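Local coordinates for lipoprotein (Colwellia psychrerythraea, PDB 3O0Y) that is of unknown function but belongs to the DUF885 family of the Peptidase_MA clan, which suggests a fold related to that of zinc metallopeptidases, at residues 144-149 against 204-209; 209-214 against 253-258; 306-311 against 506-511; 313-318 against 499-504. One frame throughout, in Å; residues are numbered along the deposited sequence.

In the fold
The four contacts form two pairs in a largely helical chain, all within the DUF885 region. Contacts 1 and 2 have centres about 9 Å apart and share helix 197-210, which packs against helix 144-154 in contact 1 and whose end and following turn pack against helix 236-268 in contact 2; the Tyr-258 hydroxyl of contact 2 reaches Leu-145 O of contact 1. Contact 1 closes before contact 2 opens, and both precede contacts 3 and 4. These, about 10 Å apart between centres, are neighbouring parts of one antiparallel pairing of helices 302-326 and 491-515, with contact 4 inside contact 3 along the chain. The pairs lie 31 to 42 Å apart between centres, in separate helical regions.

Contact 1 of 4, residues 144-149 against 204-209; sequences PLIDIP and IKYLKG
Tyr-206 points its ring at helix 144-154 and makes the polar bond of the contact. With its CG anti to the backbone N (chi1 167°), the phenol lies across the gap between two axes 11.3 Å apart, and its OH donates to Leu-145 O at 2.8 Å. That carbonyl is available because the residue one turn on, Pro-149, has no N-H to offer it; Tyr-258 of helix 236-268 bonds the same oxygen through its own hydroxyl. The packing is tightest on one ring face, where Ile-146 CG1 sits 3.6 Å from the centroid of the Tyr-206 ring in a CH-pi contact, only 17° off the normal. Leu-145 and Leu-207 meet more loosely, although both are buried: Leu-145 CD1 and Leu-207 CD2 stand 4.1 Å apart, and helix 236-268 covers both side chains. The wet side is at the phenol end, where one water donates to Ile-146 O at 2.6 Å and to Tyr-206 OH at 3.1 Å, so that the hydroxyl both gives and receives. The arrangement exemplifies a proline-kinked helix in an all-helical region, its unclaimed main-chain carbonyl taken up by tyrosine hydroxyls from two neighbouring helices.

Contact 2 of 4, residues 209-214 against 253-258; sequences GFTSGS and VVYPAY
Phe-210 and Tyr-258 form an offset (parallel-displaced) stack, centroids 3.9 Å apart and planes at 10°, which joins helix 197-210 and the turn after it to the proline-kinked helix 236-268. The phenylalanine can be followed outward from its root. Its CB lies 3.8 Å from Tyr-258 CD2, and chi1 of -163° carries the ring from there over the tyrosine face. CG and CD2 then cover the near part of that ring, Phe-210 CD2 coming to 3.4 Å from Tyr-258 CD2. On the same side of the ring, Phe-210 CE2 lies over CE1 and CZ of the tyrosine and, at the edge of its own ring, meets Val-254 CG1 in plane at 3.7 Å. CD1 and CE1 touch Tyr-258 more distantly, and the tip, CZ, ends 3.8 Å from Tyr-258 OH, a hydroxyl that is itself bonded to Leu-145 O of helix 144-154. Beside the stack, Thr-211 sets its CB over one face of Tyr-255, 3.8 Å from the ring centroid, and its CG2 methyl reaches on to Tyr-258 CB. The hydroxyl of Tyr-255 reaches the backbone of the turn. A water there donates to both Phe-210 O and Tyr-255 OH and accepts from Gly-213 N, while Tyr-255 OH donates to Gly-213 O at 2.8 Å from 54° above the carbonyl plane.

Contact 3 of 4, residues 306-311 against 506-511; sequences HQIGLD and VRLVVD. With SO4 (sulfate ion), chain D.
Gly-309 brings the two helices together: with no side chain between them, its CA comes within 4.9 Å of Leu-508 CA. Two neighbouring side chains of helix 491-515 close on this bare backbone. Leu-508, with CG beside its backbone N and anti to its carbonyl carbon, lays its CB against Gly-309 CA at 3.7 Å and turns CD1 back along the glycine N and CA. The same CD1 meets Ile-308 CG2 at 3.9 Å, so this one methyl spans two residues of helix 302-326. Val-509 straddles the next part of the crossing. Its CG1 lies anti to the backbone N (chi1 179°), which leaves CG2 to press on the main chain opposite, 3.4 Å from Gly-309 C. Such a glycine-mediated crossing lets the axes approach to 7.4 Å at 141° between their directions, an antiparallel pairing within the helical body. Leu-310 points its CB away from helix 491-515, but its chain turns back and CD2 reaches Val-509 CG2 at 3.9 Å; the two side chains run at about a right angle. Tyr-527 of helix 521-532 packs on both. Arg-507 leaves the helix in another direction, its chain extended from CG to NE, and presents its guanidinium edge-on to a sulfate, probably from the crystallisation liquor. NH1 bonds sulfate O1 at 3.0 Å and nearly straight (165°), and NH2 bonds O4 at 2.9 Å. The guanidinium also has Tyr-546 OH on NE, a salt bridge from NH2 to Glu-542 and a cation-pi contact with Tyr-556, whose OH joins Arg-504 and Arg-545 in bonding the sulfate.

Contact 4 of 4, residues 313-318 against 499-504; sequences VARISG and QAELFR. With SO4 (sulfate ion), chain D.
A bend at chi3 (67°) in Arg-315 and a chain in Glu-501 extended beyond CG (chi2 -170°) bring these two side chains together across the helices. Arg-315 NH2 forms a salt bridge to Glu-501 OE2 at 2.9 Å, close to the guanidinium plane but above that of the carboxylate; at 139° the hydrogen bond is noticeably bent. A water closes the other side of the pair, accepting from Arg-315 NH1 at 2.9 Å and donating to Glu-501 OE1 at 2.7 Å. Each charge has a second partner, Glu-312 for the arginine and Lys-557 for the glutamate. Next to this polar group Ile-316 fills the interface: its CG1 lies against one face of the guanidinium, its CD1 touches Glu-501 CG at 3.6 Å, and its CG2 rests on Leu-502 CB. Leu-502 in turn drives CD1 to 3.8 Å from Val-313 CA, alongside Ser-317 OG. On another side of helix 491-515, Arg-504 NH1 bonds Ala-500 O while NH2 holds sulfate O1 at 2.7 Å. A Tris molecule, probably from the crystallisation liquor, sits near the Glu-501 side chain and may mark a pocket. The whole is an antiparallel helix pair with an apolar seam and a salt-bridge network beside it, close to an arginine cluster that holds a sulfate.

Contact 1 of 4, residues 144-149 against 204-209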
loop_
_atom_site.group_PDB
_atom_site.type_symbol
_atom_site.label_atom_id
_atom_site.label_comp_id
_atom_site.label_asym_id
_atom_site.label_seq_id
_atom_site.Cartn_x
_atom_site.Cartn_y
_atom_site.Cartn_z
ATOM N N PRO A 144 7.098 8.423 -8.448
ATOM C CA PRO A 144 7.354 7.802 -9.774
ATOM C C PRO A 144 8.797 7.308 -9.937
ATOM O O PRO A 144 9.030 6.278 -10.586
ATOM C CB PRO A 144 6.974 8.895 -10.760
ATOM C CG PRO A 144 6.734 10.159 -9.917
ATOM C CD PRO A 144 6.420 9.711 -8.535
ATOM N N LEU A 145 9.779 7.981 -9.345
ATOM C CA LEU A 145 11.181 7.573 -9.537
ATOM C C LEU A 145 11.559 6.312 -8.755
ATOM O O LEU A 145 12.566 5.657 -9.041
ATOM C CB LEU A 145 12.133 8.764 -9.255
ATOM C CG LEU A 145 11.946 9.903 -10.243
ATOM C CD1 LEU A 145 12.669 11.215 -9.764
ATOM C CD2 LEU A 145 12.427 9.565 -11.659
ATOM N N ILE A 146 10.698 5.892 -7.848
ATOM C CA ILE A 146 10.923 4.674 -7.094
ATOM C C ILE A 146 9.996 3.640 -7.665
ATOM O O ILE A 146 10.382 2.501 -7.924
ATOM C CB ILE A 146 10.627 4.906 -5.583
ATOM C CG1 ILE A 146 11.689 5.778 -4.961
ATOM C CG2 ILE A 146 10.545 3.598 -4.869
ATOM C CD1 ILE A 146 11.509 6.073 -3.380
ATOM N N ASP A 147 8.729 3.996 -7.886
ATOM C CA ASP A 147 7.778 2.957 -8.334
ATOM C C ASP A 147 7.854 2.561 -9.809
ATOM O O ASP A 147 7.500 1.456 -10.147
ATOM C CB ASP A 147 6.333 3.280 -7.998
ATOM C CG ASP A 147 6.144 3.495 -6.481
ATOM O OD1 ASP A 147 6.764 2.743 -5.690
ATOM O OD2 ASP A 147 5.493 4.488 -6.126
ATOM N N ILE A 148 8.206 3.455 -10.695
ATOM C CA ILE A 148 8.210 3.082 -12.108
ATOM C C ILE A 148 9.324 2.031 -12.323
ATOM O O ILE A 148 9.108 0.982 -12.969
ATOM C CB ILE A 148 8.357 4.307 -12.968
ATOM C CG1 ILE A 148 7.047 5.115 -12.983
ATOM C CG2 ILE A 148 8.776 3.954 -14.456
ATOM C CD1 ILE A 148 7.291 6.462 -13.589
ATOM N N PRO A 149 10.520 2.227 -11.736
ATOM C CA PRO A 149 11.527 1.117 -11.881
ATOM C C PRO A 149 11.068 -0.188 -11.282
ATOM O O PRO A 149 11.267 -1.262 -11.858
ATOM C CB PRO A 149 12.748 1.645 -11.138
ATOM C CG PRO A 149 12.648 3.083 -11.278
ATOM C CD PRO A 149 11.158 3.445 -11.197
ATOM N N ILE A 204 17.235 12.179 -1.801
ATOM C CA ILE A 204 18.572 12.327 -2.386
ATOM C C ILE A 204 19.404 11.073 -2.244
ATOM O O ILE A 204 20.080 10.647 -3.204
ATOM C CB ILE A 204 19.245 13.591 -1.785
ATOM C CG1 ILE A 204 18.555 14.800 -2.350
ATOM C CG2 ILE A 204 20.793 13.695 -2.101
ATOM C CD1 ILE A 204 18.777 16.098 -1.500
ATOM N N LYS A 205 19.348 10.450 -1.077
ATOM C CA LYS A 205 20.143 9.285 -0.812
ATOM C C LYS A 205 19.701 8.189 -1.779
ATOM O O LYS A 205 20.545 7.447 -2.320
ATOM C CB LYS A 205 19.994 8.809 0.629
ATOM C CG LYS A 205 20.566 7.396 0.873
ATOM C CD LYS A 205 20.634 7.075 2.379
ATOM C CE LYS A 205 20.837 5.575 2.640
ATOM N NZ LYS A 205 20.373 5.221 4.040
ATOM N N TYR A 206 18.393 8.068 -1.983
ATOM C CA TYR A 206 17.860 7.069 -2.932
ATOM C C TYR A 206 18.353 7.341 -4.346
ATOM O O TYR A 206 18.834 6.453 -5.052
ATOM C CB TYR A 206 16.323 7.069 -2.916
ATOM C CG TYR A 206 15.772 6.293 -4.111
ATOM C CD1 TYR A 206 15.727 4.910 -4.108
ATOM C CD2 TYR A 206 15.366 6.961 -5.276
ATOM C CE1 TYR A 206 15.262 4.200 -5.228
ATOM C CE2 TYR A 206 14.894 6.250 -6.382
ATOM C CZ TYR A 206 14.874 4.875 -6.352
ATOM O OH TYR A 206 14.387 4.199 -7.480
ATOM N N LEU A 207 18.222 8.601 -4.755
ATOM C CA LEU A 207 18.564 9.015 -6.122
ATOM C C LEU A 207 20.076 8.822 -6.394
ATOM O O LEU A 207 20.478 8.368 -7.484
ATOM C CB LEU A 207 18.185 10.470 -6.346
ATOM C CG LEU A 207 16.685 10.771 -6.348
ATOM C CD1 LEU A 207 16.398 12.276 -6.323
ATOM C CD2 LEU A 207 15.983 10.104 -7.562
ATOM N N LYS A 208 20.910 9.189 -5.410
ATOM C CA LYS A 208 22.356 8.912 -5.494
ATOM C C LYS A 208 22.632 7.404 -5.580
ATOM O O LYS A 208 23.428 6.967 -6.409
ATOM C CB LYS A 208 23.068 9.489 -4.279
ATOM C CG LYS A 208 24.541 9.439 -4.339
ATOM C CD LYS A 208 25.183 10.067 -3.061
ATOM C CE LYS A 208 25.177 11.582 -3.135
ATOM N NZ LYS A 208 24.600 12.285 -1.915
ATOM N N GLY A 209 21.998 6.635 -4.717
ATOM C CA GLY A 209 22.152 5.187 -4.684
ATOM C C GLY A 209 21.779 4.552 -6.020
ATOM O O GLY A 209 22.408 3.542 -6.477
HETATM O O HOH W 1 12.737 1.523 -7.417
#

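Contact 2 of 4, residues 209-214 against 253-258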
loop_
_atom_site.group_PDB
_atom_site.type_symbol
_atom_site.label_atom_id
_atom_site.label_comp_id
_atom_site.label_asym_id
_atom_site.label_seq_id
_atom_site.Cartn_x
_atom_site.Cartn_y
_atom_site.Cartn_z
ATOM N N GLY A 209 21.998 6.635 -4.717
ATOM C CA GLY A 209 22.152 5.187 -4.684
ATOM C C GLY A 209 21.779 4.552 -6.020
ATOM O O GLY A 209 22.408 3.542 -6.477
ATOM N N PHE A 210 20.797 5.151 -6.686
ATOM C CA PHE A 210 20.250 4.565 -7.963
ATOM C C PHE A 210 21.293 4.486 -9.103
ATOM O O PHE A 210 21.338 3.464 -9.842
ATOM C CB PHE A 210 18.992 5.343 -8.424
ATOM C CG PHE A 210 18.138 4.617 -9.456
ATOM C CD1 PHE A 210 17.165 3.722 -9.062
ATOM C CD2 PHE A 210 18.298 4.867 -10.802
ATOM C CE1 PHE A 210 16.342 3.127 -10.009
ATOM C CE2 PHE A 210 17.504 4.257 -11.744
ATOM C CZ PHE A 210 16.536 3.380 -11.349
ATOM N N THR A 211 22.171 5.489 -9.162
ATOM C CA THR A 211 23.231 5.585 -10.165
ATOM C C THR A 211 24.636 5.402 -9.589
ATOM O O THR A 211 25.626 5.781 -10.230
ATOM C CB THR A 211 23.171 6.922 -10.950
ATOM O OG1 THR A 211 23.561 8.005 -10.109
ATOM C CG2 THR A 211 21.773 7.144 -11.591
ATOM N N SER A 212 24.744 4.775 -8.419
ATOM C CA SER A 212 26.034 4.719 -7.753
ATOM C C SER A 212 26.943 3.637 -8.355
ATOM O O SER A 212 28.167 3.744 -8.252
ATOM C CB SER A 212 25.888 4.520 -6.259
ATOM O OG SER A 212 25.249 3.303 -5.881
ATOM N N GLY A 213 26.342 2.565 -8.873
ATOM C CA GLY A 213 27.074 1.508 -9.577
ATOM C C GLY A 213 27.147 1.766 -11.052
ATOM O O GLY A 213 26.577 2.734 -11.571
ATOM N N SER A 214 27.880 0.929 -11.776
ATOM C CA SER A 214 28.003 1.170 -13.217
ATOM C C SER A 214 26.662 0.858 -13.870
ATOM O O SER A 214 25.952 -0.043 -13.447
ATOM C CB SER A 214 29.077 0.270 -13.856
ATOM O OG SER A 214 28.745 -1.096 -13.596
ATOM N N VAL A 253 20.371 7.580 -20.974
ATOM C CA VAL A 253 19.106 8.257 -20.702
ATOM C C VAL A 253 18.783 8.180 -19.184
ATOM O O VAL A 253 18.624 9.226 -18.546
ATOM C CB VAL A 253 17.988 7.741 -21.544
ATOM C CG1 VAL A 253 16.747 8.593 -21.305
ATOM C CG2 VAL A 253 18.372 7.837 -23.084
ATOM N N VAL A 254 18.764 6.980 -18.606
ATOM C CA VAL A 254 18.343 6.824 -17.214
ATOM C C VAL A 254 19.265 7.519 -16.263
ATOM O O VAL A 254 18.794 8.290 -15.410
ATOM C CB VAL A 254 18.174 5.353 -16.815
ATOM C CG1 VAL A 254 17.779 5.213 -15.339
ATOM C CG2 VAL A 254 17.068 4.717 -17.761
ATOM N N TYR A 255 20.582 7.288 -16.424
ATOM C CA TYR A 255 21.568 7.835 -15.488
ATOM C C TYR A 255 21.542 9.365 -15.434
ATOM O O TYR A 255 21.390 9.923 -14.333
ATOM C CB TYR A 255 22.963 7.277 -15.766
ATOM C CG TYR A 255 23.251 6.103 -14.949
ATOM C CD1 TYR A 255 22.322 5.095 -14.796
ATOM C CD2 TYR A 255 24.510 5.918 -14.358
ATOM C CE1 TYR A 255 22.575 4.017 -14.011
ATOM C CE2 TYR A 255 24.759 4.829 -13.566
ATOM C CZ TYR A 255 23.799 3.878 -13.398
ATOM O OH TYR A 255 24.003 2.751 -12.637
ATOM N N PRO A 256 21.638 10.045 -16.570
ATOM C CA PRO A 256 21.520 11.495 -16.518
ATOM C C PRO A 256 20.157 12.027 -15.987
ATOM O O PRO A 256 20.116 13.119 -15.356
ATOM C CB PRO A 256 21.723 11.912 -17.967
ATOM C CG PRO A 256 22.602 10.826 -18.523
ATOM C CD PRO A 256 21.974 9.597 -17.936
ATOM N N ALA A 257 19.073 11.272 -16.239
ATOM C CA ALA A 257 17.748 11.671 -15.753
ATOM C C ALA A 257 17.765 11.684 -14.213
ATOM O O ALA A 257 17.435 12.714 -13.600
ATOM C CB ALA A 257 16.640 10.729 -16.340
ATOM N N TYR A 258 18.223 10.592 -13.581
ATOM C CA TYR A 258 18.275 10.510 -12.113
ATOM C C TYR A 258 19.221 11.530 -11.530
ATOM O O TYR A 258 18.907 12.210 -10.568
ATOM C CB TYR A 258 18.610 9.114 -11.600
ATOM C CG TYR A 258 17.352 8.250 -11.558
ATOM C CD1 TYR A 258 16.690 7.898 -12.721
ATOM C CD2 TYR A 258 16.801 7.832 -10.344
ATOM C CE1 TYR A 258 15.532 7.166 -12.682
ATOM C CE2 TYR A 258 15.623 7.157 -10.287
ATOM C CZ TYR A 258 14.969 6.821 -11.452
ATOM O OH TYR A 258 13.796 6.071 -11.414
HETATM O O HOH W 2 23.596 2.005 -9.575
#

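Contact 3 of 4, residues 306-311 against 506-511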
loop_
_atom_site.group_PDB
_atom_site.type_symbol
_atom_site.label_atom_id
_atom_site.label_comp_id
_atom_site.label_asym_id
_atom_site.label_seq_id
_atom_site.Cartn_x
_atom_site.Cartn_y
_atom_site.Cartn_z
ATOM N N HIS A 306 -6.189 10.894 17.944
ATOM C CA HIS A 306 -5.056 10.757 18.896
ATOM C C HIS A 306 -5.467 10.089 20.156
ATOM O O HIS A 306 -4.819 9.176 20.621
ATOM C CB HIS A 306 -4.468 12.175 19.154
ATOM C CG HIS A 306 -3.075 12.187 19.713
ATOM N ND1 HIS A 306 -2.806 12.399 21.054
ATOM C CD2 HIS A 306 -1.875 12.043 19.111
ATOM C CE1 HIS A 306 -1.487 12.376 21.245
ATOM N NE2 HIS A 306 -0.902 12.198 20.073
ATOM N N GLN A 307 -6.626 10.495 20.701
ATOM C CA GLN A 307 -7.130 9.902 21.937
ATOM C C GLN A 307 -7.572 8.477 21.766
ATOM O O GLN A 307 -7.342 7.663 22.674
ATOM C CB GLN A 307 -8.305 10.715 22.503
ATOM C CG GLN A 307 -8.745 10.338 23.868
ATOM C CD GLN A 307 -7.653 10.576 24.906
ATOM O OE1 GLN A 307 -7.090 11.667 24.962
ATOM N NE2 GLN A 307 -7.240 9.534 25.605
ATOM N N ILE A 308 -8.146 8.137 20.616
ATOM C CA ILE A 308 -8.494 6.760 20.363
ATOM C C ILE A 308 -7.195 5.936 20.338
ATOM O O ILE A 308 -7.131 4.832 20.915
ATOM C CB ILE A 308 -9.222 6.590 19.032
ATOM C CG1 ILE A 308 -10.626 7.226 19.106
ATOM C CG2 ILE A 308 -9.231 5.106 18.647
ATOM C CD1 ILE A 308 -11.243 7.356 17.671
ATOM N N GLY A 309 -6.155 6.477 19.717
ATOM C CA GLY A 309 -4.842 5.853 19.760
ATOM C C GLY A 309 -4.312 5.623 21.173
ATOM O O GLY A 309 -3.879 4.519 21.528
ATOM N N LEU A 310 -4.326 6.627 21.991
ATOM C CA LEU A 310 -3.872 6.493 23.357
ATOM C C LEU A 310 -4.665 5.451 24.110
ATOM O O LEU A 310 -4.045 4.647 24.859
ATOM C CB LEU A 310 -3.948 7.834 24.102
ATOM C CG LEU A 310 -2.920 8.904 23.584
ATOM C CD1 LEU A 310 -3.248 10.256 24.204
ATOM C CD2 LEU A 310 -1.468 8.494 23.859
ATOM N N ASP A 311 -5.999 5.428 23.972
ATOM C CA ASP A 311 -6.789 4.431 24.669
ATOM C C ASP A 311 -6.523 3.035 24.193
ATOM O O ASP A 311 -6.519 2.119 24.990
ATOM C CB ASP A 311 -8.293 4.704 24.580
ATOM C CG ASP A 311 -8.664 6.120 25.170
ATOM O OD1 ASP A 311 -7.912 6.634 26.033
ATOM O OD2 ASP A 311 -9.740 6.667 24.784
ATOM N N VAL A 506 -0.317 2.575 18.040
ATOM C CA VAL A 506 0.727 3.611 18.100
ATOM C C VAL A 506 0.700 4.515 16.885
ATOM O O VAL A 506 0.931 5.742 17.005
ATOM C CB VAL A 506 2.129 2.999 18.365
ATOM C CG1 VAL A 506 3.264 4.020 18.205
ATOM C CG2 VAL A 506 2.163 2.404 19.806
ATOM N N ARG A 507 0.453 3.940 15.689
ATOM C CA ARG A 507 0.331 4.709 14.473
ATOM C C ARG A 507 -0.697 5.819 14.577
ATOM O O ARG A 507 -0.441 6.926 14.113
ATOM C CB ARG A 507 0.018 3.813 13.278
ATOM C CG ARG A 507 1.195 3.090 12.767
ATOM C CD ARG A 507 0.880 2.261 11.515
ATOM N NE ARG A 507 2.087 1.773 10.869
ATOM C CZ ARG A 507 2.126 0.740 10.017
ATOM N NH1 ARG A 507 1.008 0.124 9.633
ATOM N NH2 ARG A 507 3.299 0.338 9.517
ATOM N N LEU A 508 -1.820 5.579 15.220
ATOM C CA LEU A 508 -2.837 6.658 15.415
ATOM C C LEU A 508 -2.247 7.821 16.224
ATOM O O LEU A 508 -2.457 9.040 15.950
ATOM C CB LEU A 508 -4.057 6.115 16.158
ATOM C CG LEU A 508 -4.889 5.057 15.413
ATOM C CD1 LEU A 508 -6.132 4.861 16.309
ATOM C CD2 LEU A 508 -5.283 5.519 13.976
ATOM N N VAL A 509 -1.463 7.458 17.241
ATOM C CA VAL A 509 -0.888 8.444 18.128
ATOM C C VAL A 509 0.209 9.270 17.430
ATOM O O VAL A 509 0.265 10.538 17.507
ATOM C CB VAL A 509 -0.313 7.799 19.379
ATOM C CG1 VAL A 509 0.294 8.889 20.272
ATOM C CG2 VAL A 509 -1.372 7.046 20.194
ATOM N N VAL A 510 1.125 8.565 16.753
ATOM C CA VAL A 510 2.284 9.246 16.164
ATOM C C VAL A 510 1.939 10.015 14.850
ATOM O O VAL A 510 2.568 11.055 14.555
ATOM C CB VAL A 510 3.540 8.312 15.947
ATOM C CG1 VAL A 510 4.080 7.780 17.335
ATOM C CG2 VAL A 510 3.260 7.199 14.977
ATOM N N ASP A 511 0.990 9.524 14.046
ATOM C CA ASP A 511 0.688 10.249 12.793
ATOM C C ASP A 511 -0.033 11.537 13.140
ATOM O O ASP A 511 0.344 12.607 12.654
ATOM C CB ASP A 511 -0.145 9.361 11.862
ATOM C CG ASP A 511 -0.349 9.964 10.491
ATOM O OD1 ASP A 511 0.563 9.845 9.659
ATOM O OD2 ASP A 511 -1.396 10.606 10.292
HETATM S S SO4 D . 2.125 -2.221 6.857
HETATM O O1 SO4 D . 1.352 -2.439 8.110
HETATM O O2 SO4 D . 2.772 -3.444 6.515
HETATM O O3 SO4 D . 1.256 -1.895 5.700
HETATM O O4 SO4 D . 2.968 -1.061 6.979
#

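Contact 4 of 4, residues 313-318 against 499-504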
loop_
_atom_site.group_PDB
_atom_site.type_symbol
_atom_site.label_atom_id
_atom_site.label_comp_id
_atom_site.label_asym_id
_atom_site.label_seq_id
_atom_site.Cartn_x
_atom_site.Cartn_y
_atom_site.Cartn_z
ATOM N N VAL A 313 -3.654 1.915 22.881
ATOM C CA VAL A 313 -2.301 1.549 23.347
ATOM C C VAL A 313 -2.425 1.070 24.767
ATOM O O VAL A 313 -1.815 0.065 25.129
ATOM C CB VAL A 313 -1.314 2.770 23.240
ATOM C CG1 VAL A 313 -0.105 2.564 24.143
ATOM C CG2 VAL A 313 -0.878 3.057 21.710
ATOM N N ALA A 314 -3.214 1.754 25.608
ATOM C CA ALA A 314 -3.341 1.372 27.002
ATOM C C ALA A 314 -3.996 0.016 27.061
ATOM O O ALA A 314 -3.575 -0.874 27.838
ATOM C CB ALA A 314 -4.146 2.391 27.800
ATOM N N ARG A 315 -5.035 -0.186 26.242
ATOM C CA ARG A 315 -5.835 -1.416 26.338
ATOM C C ARG A 315 -4.994 -2.636 25.927
ATOM O O ARG A 315 -4.900 -3.623 26.636
ATOM C CB ARG A 315 -7.043 -1.331 25.432
ATOM C CG ARG A 315 -7.915 -2.590 25.442
ATOM C CD ARG A 315 -9.036 -2.543 24.427
ATOM N NE ARG A 315 -8.574 -2.569 23.022
ATOM C CZ ARG A 315 -8.140 -3.617 22.337
ATOM N NH1 ARG A 315 -8.107 -4.843 22.851
ATOM N NH2 ARG A 315 -7.835 -3.428 21.065
ATOM N N ILE A 316 -4.344 -2.499 24.781
ATOM C CA ILE A 316 -3.606 -3.650 24.182
ATOM C C ILE A 316 -2.382 -3.988 25.048
ATOM O O ILE A 316 -2.076 -5.175 25.309
ATOM C CB ILE A 316 -3.205 -3.361 22.744
ATOM C CG1 ILE A 316 -4.439 -3.167 21.843
ATOM C CG2 ILE A 316 -2.366 -4.567 22.152
ATOM C CD1 ILE A 316 -4.040 -2.475 20.514
ATOM N N SER A 317 -1.670 -2.959 25.487
ATOM C CA SER A 317 -0.533 -3.108 26.410
ATOM C C SER A 317 -0.936 -3.886 27.642
ATOM O O SER A 317 -0.220 -4.833 28.129
ATOM C CB SER A 317 -0.017 -1.711 26.848
ATOM O OG SER A 317 0.719 -1.318 25.742
ATOM N N GLY A 318 -2.089 -3.506 28.192
ATOM C CA GLY A 318 -2.608 -4.172 29.386
ATOM C C GLY A 318 -2.913 -5.635 29.191
ATOM O O GLY A 318 -2.581 -6.477 30.025
ATOM N N GLN A 499 1.398 -7.460 19.607
ATOM C CA GLN A 499 2.405 -6.463 19.330
ATOM C C GLN A 499 2.147 -5.731 18.020
ATOM O O GLN A 499 2.308 -4.507 17.957
ATOM C CB GLN A 499 3.768 -7.065 19.248
ATOM C CG GLN A 499 4.874 -6.079 19.092
ATOM C CD GLN A 499 6.243 -6.782 19.017
ATOM O OE1 GLN A 499 6.356 -7.876 18.413
ATOM N NE2 GLN A 499 7.286 -6.125 19.566
ATOM N N ALA A 500 1.739 -6.464 17.022
ATOM C CA ALA A 500 1.418 -5.892 15.670
ATOM C C ALA A 500 0.156 -4.997 15.796
ATOM O O ALA A 500 0.079 -3.957 15.182
ATOM C CB ALA A 500 1.240 -7.006 14.658
ATOM N N GLU A 501 -0.807 -5.385 16.635
ATOM C CA GLU A 501 -2.022 -4.567 16.853
ATOM C C GLU A 501 -1.671 -3.257 17.570
ATOM O O GLU A 501 -2.109 -2.151 17.192
ATOM C CB GLU A 501 -3.059 -5.358 17.600
ATOM C CG GLU A 501 -4.411 -4.620 17.597
ATOM C CD GLU A 501 -5.444 -5.217 18.521
ATOM O OE1 GLU A 501 -5.287 -6.387 18.976
ATOM O OE2 GLU A 501 -6.505 -4.540 18.702
ATOM N N LEU A 502 -0.839 -3.431 18.605
ATOM C CA LEU A 502 -0.272 -2.332 19.385
ATOM C C LEU A 502 0.458 -1.383 18.472
ATOM O O LEU A 502 0.268 -0.165 18.579
ATOM C CB LEU A 502 0.668 -2.883 20.454
ATOM C CG LEU A 502 1.332 -1.766 21.298
ATOM C CD1 LEU A 502 0.352 -0.845 22.042
ATOM C CD2 LEU A 502 2.276 -2.477 22.312
ATOM N N PHE A 503 1.210 -1.915 17.503
ATOM C CA PHE A 503 1.979 -1.068 16.598
ATOM C C PHE A 503 1.024 -0.165 15.817
ATOM O O PHE A 503 1.317 1.011 15.594
ATOM C CB PHE A 503 2.811 -1.982 15.682
ATOM C CG PHE A 503 3.874 -1.268 14.936
ATOM C CD1 PHE A 503 5.102 -1.095 15.508
ATOM C CD2 PHE A 503 3.629 -0.740 13.700
ATOM C CE1 PHE A 503 6.151 -0.394 14.821
ATOM C CE2 PHE A 503 4.653 -0.039 12.999
ATOM C CZ PHE A 503 5.905 0.111 13.564
ATOM N N ARG A 504 -0.097 -0.718 15.390
ATOM C CA ARG A 504 -1.039 0.027 14.617
ATOM C C ARG A 504 -1.853 1.037 15.465
ATOM O O ARG A 504 -2.274 2.065 14.959
ATOM C CB ARG A 504 -1.926 -0.876 13.792
ATOM C CG ARG A 504 -1.294 -1.263 12.490
ATOM C CD ARG A 504 -0.919 -2.618 12.443
ATOM N NE ARG A 504 -0.044 -2.973 11.301
ATOM C CZ ARG A 504 1.118 -3.531 11.437
ATOM N NH1 ARG A 504 1.641 -3.710 12.672
ATOM N NH2 ARG A 504 1.812 -3.838 10.342
HETATM S S SO4 D . 2.125 -2.221 6.857
HETATM O O1 SO4 D . 1.352 -2.439 8.110
HETATM O O2 SO4 D . 2.772 -3.444 6.515
HETATM O O3 SO4 D . 1.256 -1.895 5.700
HETATM O O4 SO4 D . 2.968 -1.061 6.979
HETATM O O HOH W 3 -6.994 -6.841 21.032
#